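Local coordinates for EvdO1 (Micromonospora carbonacea, PDB 4XBZ), which probably acts as a metal-dependent oxygenase of the phytanoyl-CoA dioxygenase family, carrying out an oxidative cyclization in orthosomycin biosynthesis, at residues R53-L58 and C196-N201; W159-G164 and N239-H244; I179-Y184 and L235-I240. One frame throughout, in Å; residues are numbered along the deposited sequence.

Interaction 1. Residues R53-L58 and C196-N201; sequences RRQGVL and CIPESN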
loop_
_atom_site.group_PDB
_atom_site.type_symbol
_atom_site.label_atom_id
_atom_site.label_comp_id
_atom_site.label_asym_id
_atom_site.label_seq_id
_atom_site.Cartn_x
_atom_site.Cartn_y
_atom_site.Cartn_z
ATOM N N ARG A 53 -6.691 -3.267 -2.402
ATOM C CA ARG A 53 -6.460 -3.377 -0.962
ATOM C C ARG A 53 -7.564 -4.181 -0.289
ATOM O O ARG A 53 -7.313 -4.974 0.616
ATOM C CB ARG A 53 -6.353 -1.990 -0.309
ATOM C CG ARG A 53 -5.176 -1.159 -0.807
ATOM C CD ARG A 53 -4.105 -0.987 0.237
ATOM N NE ARG A 53 -3.047 -0.076 -0.202
ATOM C CZ ARG A 53 -1.858 -0.470 -0.671
ATOM N NH1 ARG A 53 -1.555 -1.779 -0.777
ATOM N NH2 ARG A 53 -0.964 0.442 -1.036
ATOM N N ARG A 54 -8.790 -3.991 -0.741
ATOM C CA ARG A 54 -9.913 -4.613 -0.067
ATOM C C ARG A 54 -10.144 -6.046 -0.541
ATOM O O ARG A 54 -10.346 -6.955 0.262
ATOM C CB ARG A 54 -11.187 -3.791 -0.278
ATOM C CG ARG A 54 -12.384 -4.275 0.527
ATOM C CD ARG A 54 -13.574 -3.341 0.305
ATOM N NE ARG A 54 -13.938 -3.339 -1.105
ATOM C CZ ARG A 54 -14.832 -4.164 -1.643
ATOM N NH1 ARG A 54 -15.481 -5.024 -0.868
ATOM N NH2 ARG A 54 -15.086 -4.123 -2.948
ATOM N N GLN A 55 -10.134 -6.251 -1.846
ATOM C CA GLN A 55 -10.507 -7.556 -2.361
ATOM C C GLN A 55 -9.320 -8.489 -2.473
ATOM O O GLN A 55 -9.497 -9.697 -2.576
ATOM C CB GLN A 55 -11.203 -7.410 -3.710
ATOM C CG GLN A 55 -12.545 -6.707 -3.591
ATOM C CD GLN A 55 -13.197 -6.488 -4.920
ATOM O OE1 GLN A 55 -12.963 -5.472 -5.577
ATOM N NE2 GLN A 55 -14.031 -7.439 -5.335
ATOM N N GLY A 56 -8.110 -7.937 -2.429
ATOM C CA GLY A 56 -6.910 -8.760 -2.522
ATOM C C GLY A 56 -6.581 -9.172 -3.945
ATOM O O GLY A 56 -5.792 -10.086 -4.161
ATOM N N VAL A 57 -7.166 -8.489 -4.922
ATOM C CA VAL A 57 -7.008 -8.880 -6.315
ATOM C C VAL A 57 -7.347 -7.699 -7.242
ATOM O O VAL A 57 -8.185 -6.862 -6.910
ATOM C CB VAL A 57 -7.896 -10.125 -6.618
ATOM C CG1 VAL A 57 -9.333 -9.724 -6.882
ATOM C CG2 VAL A 57 -7.344 -10.934 -7.760
ATOM N N LEU A 58 -6.655 -7.611 -8.379
ATOM C CA LEU A 58 -6.870 -6.553 -9.370
ATOM C C LEU A 58 -6.420 -6.981 -10.764
ATOM O O LEU A 58 -5.274 -7.422 -10.945
ATOM C CB LEU A 58 -6.121 -5.268 -8.981
ATOM C CG LEU A 58 -6.161 -4.154 -10.026
ATOM C CD1 LEU A 58 -7.589 -3.646 -10.184
ATOM C CD2 LEU A 58 -5.205 -3.001 -9.719
ATOM N N CYS A 196 -10.567 -16.790 -7.289
ATOM C CA CYS A 196 -10.137 -16.396 -5.963
ATOM C C CYS A 196 -11.304 -15.952 -5.113
ATOM O O CYS A 196 -12.367 -15.604 -5.635
ATOM C CB CYS A 196 -9.096 -15.291 -6.057
ATOM S SG CYS A 196 -9.701 -13.856 -6.886
ATOM N N ILE A 197 -11.107 -15.976 -3.799
ATOM C CA ILE A 197 -12.121 -15.469 -2.885
ATOM C C ILE A 197 -11.771 -14.052 -2.431
ATOM O O ILE A 197 -10.883 -13.860 -1.594
ATOM C CB ILE A 197 -12.297 -16.393 -1.672
ATOM C CG1 ILE A 197 -12.715 -17.786 -2.151
ATOM C CG2 ILE A 197 -13.333 -15.798 -0.696
ATOM C CD1 ILE A 197 -12.660 -18.849 -1.101
ATOM N N PRO A 198 -12.465 -13.057 -2.999
ATOM C CA PRO A 198 -12.238 -11.648 -2.636
ATOM C C PRO A 198 -12.250 -11.441 -1.120
ATOM O O PRO A 198 -13.042 -12.081 -0.433
ATOM C CB PRO A 198 -13.417 -10.909 -3.289
ATOM C CG PRO A 198 -13.913 -11.825 -4.356
ATOM C CD PRO A 198 -13.616 -13.229 -3.908
ATOM N N GLU A 199 -11.351 -10.598 -0.620
ATOM C CA GLU A 199 -11.298 -10.226 0.794
ATOM C C GLU A 199 -10.887 -11.365 1.719
ATOM O O GLU A 199 -10.825 -11.179 2.934
ATOM C CB GLU A 199 -12.646 -9.659 1.266
ATOM C CG GLU A 199 -13.183 -8.536 0.416
ATOM C CD GLU A 199 -14.459 -7.925 0.984
ATOM O OE1 GLU A 199 -15.023 -8.484 1.945
ATOM O OE2 GLU A 199 -14.883 -6.867 0.489
ATOM N N SER A 200 -10.558 -12.530 1.174
ATOM C CA SER A 200 -10.045 -13.595 2.038
ATOM C C SER A 200 -8.631 -13.261 2.503
ATOM O O SER A 200 -8.100 -13.913 3.402
ATOM C CB SER A 200 -10.074 -14.960 1.329
ATOM O OG SER A 200 -9.333 -14.948 0.118
ATOM N N ASN A 201 -8.021 -12.239 1.901
ATOM C CA ASN A 201 -6.729 -11.726 2.391
ATOM C C ASN A 201 -6.791 -11.168 3.815
ATOM O O ASN A 201 -5.746 -10.914 4.411
ATOM C CB ASN A 201 -6.176 -10.638 1.460
ATOM C CG ASN A 201 -7.253 -9.676 0.989
ATOM O OD1 ASN A 201 -8.263 -10.114 0.461
ATOM N ND2 ASN A 201 -7.046 -8.359 1.181
#

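Interaction 2. Residues W159-G164 and N239-H244; sequences WHRDAG and NILTLH. With NI (nickel (II) ion), chain I.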
loop_
_atom_site.group_PDB
_atom_site.type_symbol
_atom_site.label_atom_id
_atom_site.label_comp_id
_atom_site.label_asym_id
_atom_site.label_seq_id
_atom_site.Cartn_x
_atom_site.Cartn_y
_atom_site.Cartn_z
ATOM N N TRP A 159 -7.318 -24.909 -3.402
ATOM C CA TRP A 159 -7.381 -23.608 -2.755
ATOM C C TRP A 159 -6.268 -23.406 -1.722
ATOM O O TRP A 159 -6.078 -24.214 -0.803
ATOM C CB TRP A 159 -8.730 -23.423 -2.083
ATOM C CG TRP A 159 -9.881 -23.473 -3.021
ATOM C CD1 TRP A 159 -10.655 -24.560 -3.311
ATOM C CD2 TRP A 159 -10.401 -22.388 -3.797
ATOM N NE1 TRP A 159 -11.625 -24.216 -4.212
ATOM C CE2 TRP A 159 -11.495 -22.889 -4.527
ATOM C CE3 TRP A 159 -10.050 -21.042 -3.941
ATOM C CZ2 TRP A 159 -12.247 -22.092 -5.390
ATOM C CZ3 TRP A 159 -10.798 -20.250 -4.801
ATOM C CH2 TRP A 159 -11.886 -20.782 -5.513
ATOM N N HIS A 160 -5.546 -22.303 -1.865
ATOM C CA HIS A 160 -4.396 -22.068 -1.017
ATOM C C HIS A 160 -4.063 -20.590 -0.958
ATOM O O HIS A 160 -4.435 -19.817 -1.841
ATOM C CB HIS A 160 -3.190 -22.853 -1.545
ATOM C CG HIS A 160 -2.683 -22.341 -2.859
ATOM N ND1 HIS A 160 -3.387 -22.485 -4.036
ATOM C CD2 HIS A 160 -1.558 -21.655 -3.178
ATOM C CE1 HIS A 160 -2.712 -21.926 -5.026
ATOM N NE2 HIS A 160 -1.598 -21.413 -4.530
ATOM N N ARG A 161 -3.363 -20.210 0.101
ATOM C CA ARG A 161 -2.617 -18.964 0.138
ATOM C C ARG A 161 -1.200 -19.242 -0.337
ATOM O O ARG A 161 -0.712 -20.366 -0.214
ATOM C CB ARG A 161 -2.588 -18.383 1.545
ATOM C CG ARG A 161 -3.820 -17.612 1.955
ATOM C CD ARG A 161 -3.601 -17.006 3.349
ATOM N NE ARG A 161 -4.623 -16.017 3.668
ATOM C CZ ARG A 161 -4.903 -15.599 4.900
ATOM N NH1 ARG A 161 -4.235 -16.089 5.940
ATOM N NH2 ARG A 161 -5.848 -14.682 5.091
ATOM N N ASP A 162 -0.544 -18.227 -0.883
ATOM C CA ASP A 162 0.874 -18.327 -1.199
ATOM C C ASP A 162 1.669 -18.114 0.088
ATOM O O ASP A 162 1.168 -17.494 1.018
ATOM C CB ASP A 162 1.256 -17.320 -2.290
ATOM C CG ASP A 162 0.587 -17.639 -3.630
ATOM O OD1 ASP A 162 0.499 -18.837 -3.967
ATOM O OD2 ASP A 162 0.147 -16.715 -4.344
ATOM N N ALA A 163 2.889 -18.644 0.163
ATOM C CA ALA A 163 3.647 -18.574 1.414
ATOM C C ALA A 163 4.122 -17.163 1.725
ATOM O O ALA A 163 4.895 -16.577 0.965
ATOM C CB ALA A 163 4.837 -19.514 1.381
ATOM N N GLY A 164 3.671 -16.625 2.855
ATOM C CA GLY A 164 4.165 -15.342 3.315
ATOM C C GLY A 164 5.358 -15.459 4.246
ATOM O O GLY A 164 6.215 -14.568 4.269
ATOM N N ASN A 239 -2.816 -10.486 -3.997
ATOM C CA ASN A 239 -2.320 -10.574 -2.643
ATOM C C ASN A 239 -2.070 -12.034 -2.313
ATOM O O ASN A 239 -2.946 -12.869 -2.546
ATOM C CB ASN A 239 -3.350 -9.964 -1.701
ATOM C CG ASN A 239 -2.856 -9.824 -0.285
ATOM O OD1 ASN A 239 -2.050 -10.618 0.204
ATOM N ND2 ASN A 239 -3.372 -8.814 0.402
ATOM N N ILE A 240 -0.890 -12.344 -1.780
ATOM C CA ILE A 240 -0.530 -13.734 -1.490
ATOM C C ILE A 240 -1.438 -14.355 -0.419
ATOM O O ILE A 240 -1.485 -15.580 -0.280
ATOM C CB ILE A 240 0.948 -13.857 -1.034
ATOM C CG1 ILE A 240 1.213 -12.910 0.140
ATOM C CG2 ILE A 240 1.897 -13.536 -2.191
ATOM C CD1 ILE A 240 2.114 -13.462 1.183
ATOM N N LEU A 241 -2.152 -13.510 0.324
ATOM C CA LEU A 241 -3.077 -13.967 1.362
ATOM C C LEU A 241 -4.488 -14.234 0.805
ATOM O O LEU A 241 -5.368 -14.755 1.510
ATOM C CB LEU A 241 -3.160 -12.929 2.498
ATOM C CG LEU A 241 -1.870 -12.600 3.265
ATOM C CD1 LEU A 241 -2.082 -11.582 4.401
ATOM C CD2 LEU A 241 -1.281 -13.874 3.801
ATOM N N THR A 242 -4.724 -13.846 -0.447
ATOM C CA THR A 242 -6.003 -14.157 -1.072
ATOM C C THR A 242 -6.045 -15.631 -1.438
ATOM O O THR A 242 -5.186 -16.118 -2.170
ATOM C CB THR A 242 -6.266 -13.320 -2.325
ATOM O OG1 THR A 242 -6.112 -11.930 -2.013
ATOM C CG2 THR A 242 -7.681 -13.584 -2.848
ATOM N N LEU A 243 -7.040 -16.331 -0.904
ATOM C CA LEU A 243 -7.284 -17.731 -1.234
ATOM C C LEU A 243 -7.588 -17.882 -2.724
ATOM O O LEU A 243 -8.452 -17.186 -3.258
ATOM C CB LEU A 243 -8.437 -18.287 -0.392
ATOM C CG LEU A 243 -8.521 -19.812 -0.349
ATOM C CD1 LEU A 243 -7.277 -20.381 0.309
ATOM C CD2 LEU A 243 -9.774 -20.280 0.383
ATOM N N HIS A 244 -6.850 -18.765 -3.399
ATOM C CA HIS A 244 -7.116 -19.028 -4.816
ATOM C C HIS A 244 -6.867 -20.475 -5.230
ATOM O O HIS A 244 -6.253 -21.254 -4.502
ATOM C CB HIS A 244 -6.291 -18.097 -5.716
ATOM C CG HIS A 244 -4.821 -18.132 -5.450
ATOM N ND1 HIS A 244 -4.264 -17.641 -4.288
ATOM C CD2 HIS A 244 -3.789 -18.583 -6.201
ATOM C CE1 HIS A 244 -2.954 -17.795 -4.330
ATOM N NE2 HIS A 244 -2.641 -18.358 -5.483
HETATM NI NI NI I . -0.710 -19.600 -5.894
#

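Interaction 3. Residues I179-Y184 and L235-I240; sequences IDAGIY and LLLHNI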
loop_
_atom_site.group_PDB
_atom_site.type_symbol
_atom_site.label_atom_id
_atom_site.label_comp_id
_atom_site.label_asym_id
_atom_site.label_seq_id
_atom_site.Cartn_x
_atom_site.Cartn_y
_atom_site.Cartn_z
ATOM N N ILE A 179 3.007 -9.076 -3.102
ATOM C CA ILE A 179 2.150 -9.186 -4.270
ATOM C C ILE A 179 2.769 -10.051 -5.376
ATOM O O ILE A 179 3.947 -9.908 -5.719
ATOM C CB ILE A 179 1.832 -7.784 -4.842
ATOM C CG1 ILE A 179 1.219 -6.880 -3.764
ATOM C CG2 ILE A 179 0.927 -7.888 -6.081
ATOM C CD1 ILE A 179 0.841 -5.502 -4.269
ATOM N N ASP A 180 1.945 -10.950 -5.904
ATOM C CA ASP A 180 2.207 -11.678 -7.142
ATOM C C ASP A 180 1.687 -10.925 -8.364
ATOM O O ASP A 180 0.499 -10.614 -8.441
ATOM C CB ASP A 180 1.532 -13.041 -7.100
ATOM C CG ASP A 180 2.471 -14.133 -6.722
ATOM O OD1 ASP A 180 3.661 -14.034 -7.090
ATOM O OD2 ASP A 180 2.019 -15.084 -6.058
ATOM N N ALA A 181 2.564 -10.635 -9.317
ATOM C CA ALA A 181 2.116 -10.110 -10.598
ATOM C C ALA A 181 2.181 -11.227 -11.628
ATOM O O ALA A 181 3.262 -11.760 -11.915
ATOM C CB ALA A 181 2.952 -8.938 -11.029
ATOM N N GLY A 182 1.017 -11.587 -12.162
ATOM C CA GLY A 182 0.906 -12.664 -13.129
ATOM C C GLY A 182 0.682 -12.073 -14.497
ATOM O O GLY A 182 -0.370 -11.489 -14.758
ATOM N N ILE A 183 1.684 -12.196 -15.361
ATOM C CA ILE A 183 1.583 -11.680 -16.721
ATOM C C ILE A 183 1.248 -12.824 -17.692
ATOM O O ILE A 183 1.977 -13.812 -17.805
ATOM C CB ILE A 183 2.869 -10.971 -17.110
ATOM C CG1 ILE A 183 3.184 -9.931 -16.038
ATOM C CG2 ILE A 183 2.742 -10.326 -18.477
ATOM C CD1 ILE A 183 4.450 -9.145 -16.273
ATOM N N TYR A 184 0.107 -12.696 -18.359
ATOM C CA TYR A 184 -0.454 -13.799 -19.128
ATOM C C TYR A 184 0.026 -13.832 -20.576
ATOM O O TYR A 184 -0.141 -12.863 -21.329
ATOM C CB TYR A 184 -1.980 -13.735 -19.071
ATOM C CG TYR A 184 -2.508 -14.264 -17.769
ATOM C CD1 TYR A 184 -2.197 -13.636 -16.567
ATOM C CD2 TYR A 184 -3.302 -15.398 -17.729
ATOM C CE1 TYR A 184 -2.661 -14.121 -15.365
ATOM C CE2 TYR A 184 -3.782 -15.882 -16.532
ATOM C CZ TYR A 184 -3.455 -15.235 -15.346
ATOM O OH TYR A 184 -3.908 -15.717 -14.140
ATOM N N LEU A 235 -2.626 -8.467 -17.074
ATOM C CA LEU A 235 -1.899 -8.637 -15.824
ATOM C C LEU A 235 -2.827 -8.876 -14.637
ATOM O O LEU A 235 -3.718 -8.067 -14.351
ATOM C CB LEU A 235 -1.020 -7.403 -15.567
ATOM C CG LEU A 235 -0.514 -7.215 -14.133
ATOM C CD1 LEU A 235 0.527 -8.252 -13.755
ATOM C CD2 LEU A 235 0.000 -5.792 -13.905
ATOM N N LEU A 236 -2.621 -9.989 -13.950
ATOM C CA LEU A 236 -3.344 -10.238 -12.711
ATOM C C LEU A 236 -2.453 -9.964 -11.486
ATOM O O LEU A 236 -1.388 -10.561 -11.313
ATOM C CB LEU A 236 -3.886 -11.674 -12.657
ATOM C CG LEU A 236 -4.707 -11.993 -11.395
ATOM C CD1 LEU A 236 -6.015 -11.229 -11.395
ATOM C CD2 LEU A 236 -4.959 -13.490 -11.223
ATOM N N LEU A 237 -2.906 -9.030 -10.658
ATOM C CA LEU A 237 -2.277 -8.714 -9.384
ATOM C C LEU A 237 -3.023 -9.447 -8.291
ATOM O O LEU A 237 -4.247 -9.286 -8.158
ATOM C CB LEU A 237 -2.303 -7.200 -9.127
ATOM C CG LEU A 237 -1.622 -6.372 -10.222
ATOM C CD1 LEU A 237 -1.973 -4.895 -10.132
ATOM C CD2 LEU A 237 -0.109 -6.591 -10.181
ATOM N N HIS A 238 -2.320 -10.264 -7.510
ATOM C CA HIS A 238 -2.982 -10.813 -6.339
ATOM C C HIS A 238 -2.124 -10.807 -5.080
ATOM O O HIS A 238 -0.902 -10.999 -5.095
ATOM C CB HIS A 238 -3.554 -12.220 -6.648
ATOM C CG HIS A 238 -2.597 -13.364 -6.488
ATOM N ND1 HIS A 238 -1.999 -13.985 -7.568
ATOM C CD2 HIS A 238 -2.238 -14.083 -5.398
ATOM C CE1 HIS A 238 -1.267 -15.001 -7.142
ATOM N NE2 HIS A 238 -1.392 -15.081 -5.827
ATOM N N ASN A 239 -2.816 -10.486 -3.997
ATOM C CA ASN A 239 -2.320 -10.574 -2.643
ATOM C C ASN A 239 -2.070 -12.034 -2.313
ATOM O O ASN A 239 -2.946 -12.869 -2.546
ATOM C CB ASN A 239 -3.350 -9.964 -1.701
ATOM C CG ASN A 239 -2.856 -9.824 -0.285
ATOM O OD1 ASN A 239 -2.050 -10.618 0.204
ATOM N ND2 ASN A 239 -3.372 -8.814 0.402
ATOM N N ILE A 240 -0.890 -12.344 -1.780
ATOM C CA ILE A 240 -0.530 -13.734 -1.490
ATOM C C ILE A 240 -1.438 -14.355 -0.419
ATOM O O ILE A 240 -1.485 -15.580 -0.280
ATOM C CB ILE A 240 0.948 -13.857 -1.034
ATOM C CG1 ILE A 240 1.213 -12.910 0.140
ATOM C CG2 ILE A 240 1.897 -13.536 -2.191
ATOM C CD1 ILE A 240 2.114 -13.462 1.183
#

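Interaction 1. Residues R53-L58 and C196-N201
Q55 and E199 meet where helix 46-55 ends: the backbone N of E199 donates a nearly straight hydrogen bond of 2.8 Å to Q55 O, reaching it from above the carbonyl plane. The type II turn I197-S200 also brings P198 CA to 3.4 Å from Q55 O, a CA-H...O contact. The tight side lies inward. G56 leaves the helix with positive phi, and N201 OD1 sits 3.5 Å from G56 CA, where a side chain would clash. N201 reaches there because its CG stands between the backbone N and the carbonyl carbon (chi1 42°), while its ND2 is hydrogen-bonded to G174. With an alanine in place of N201, the carbonyl of G174 would probably lose this donor and a gap would open beside G56. Farther along 53-58, V57 CG2 packs 3.9 Å from C196 SG. The outer side is looser and partly exposed: R54 and E199 form a salt bridge, although the modelled places of R54 NH1 and E199 OE2, and with them its geometry, are doubtful, and E199 OE1 accepts a hydrogen bond from the backbone of E310 of the second subunit. Uncharged groups thus hold the buried side, whereas the charge pairing is left to the subunit boundary.

Interaction 2. Residues W159-G164 and N239-H244
H160 and H244 face each other as an antiparallel hydrogen-bonded pair, with H160 N to H244 O at 2.9 Å and H244 N to H160 O at 3.1 Å, after which the chain of D162 is joined to the turn N239-T242 by a bond from D162 N to I240 O. Both imidazoles leave the backbone on the same face of this small sheet. In each, CG stands between the backbone N and the carbonyl carbon (chi1 68° in H160, 54° in H244), which swings the two NE2 atoms together onto the nickel ion. The ion is bound by H160 NE2 at 2.4 Å, by H244 NE2 at 2.3 Å and by D162 OD1 at 2.4 Å. This is the HxD...H facial triad of the double-stranded beta-helix oxygenases, in which nickel probably occupies the place of iron. The histidine rings approach obliquely, planes 48° apart, while the D162 carboxylate comes to the edge of the H244 ring, with OD2 3.3 Å from H244 CE1. A second shell fixes the ligands: H244 ND1 donates in its ring plane to T242 O at 2.8 Å, H160 ND1 is hydrogen-bonded to A158 O, and D162 OD2 to H238 NE2. R161 points its extended chain across L241, whose CB and CD2 lie over one guanidinium face. Its NE reaches L241 O at 2.6 Å close to the guanidinium plane, and its NH2 is bonded to S200 O and W203 O. At one end L243 CG packs against W159 CB; at the other, I240 CD1 touches the CA of G164, while I240 CB rests on D162 CB.

Interaction 3. Residues I179-Y184 and L235-I240
D180 and H238 pair by two backbone hydrogen bonds, each 3.0 Å, from D180 N to H238 O and from H238 N to D180 O. G182 and L236 do the same, with G182 N to L236 O at 2.7 Å and L236 N to G182 O at 2.8 Å, so the strands form a regular antiparallel ladder with axes 162° apart.

One contact is of the CH-pi kind. D180 CB lies over a face of the H238 ring, 3.7 Å from its centroid, and the two side chains run alongside each other, pointing the same way. The H238 ring is held from its NE2 side by D162. The D180 carboxylate also lies close to that of D162.

The remaining contacts are apolar. On the face carrying I179, A181 and I183, A181 CB meets L235 CD1 at 3.7 Å and L237 CD2 at 3.9 Å, and I183 CG1 also reaches L235 CD1. On the side of D180 and H238, Y184 lies beside L236, its CE1 against L236 CB.

In the eight-stranded sheet, strand 235-239 is flanked by strand 57-61 and strand 179-184 by strand 256-263, while helix 125-134 covers the face of I179, I183 and L237.

In the fold
From the N terminus, helix 46-55 and strand 57-61 come first, and interaction 1 closes a long loop when residues 196-201 return to them. Residues 159-164 and 179-184 lie within that loop, but their partners come after it, so interactions 2 and 3 both cross interaction 1. Interaction 3 opens later than interaction 2, at 179-184, and the two end on the same stretch, sharing N239 and I240. Interaction 3 pairs strand 235-239 with strand 179-184 in the larger sheet, and the turn after it carries the chain to the four-stranded sheet and the metal site of interaction 2. Interaction 1 touches both: G56 bonds to N239 and T242, and S200 to L243, tying the helix end to both sheets.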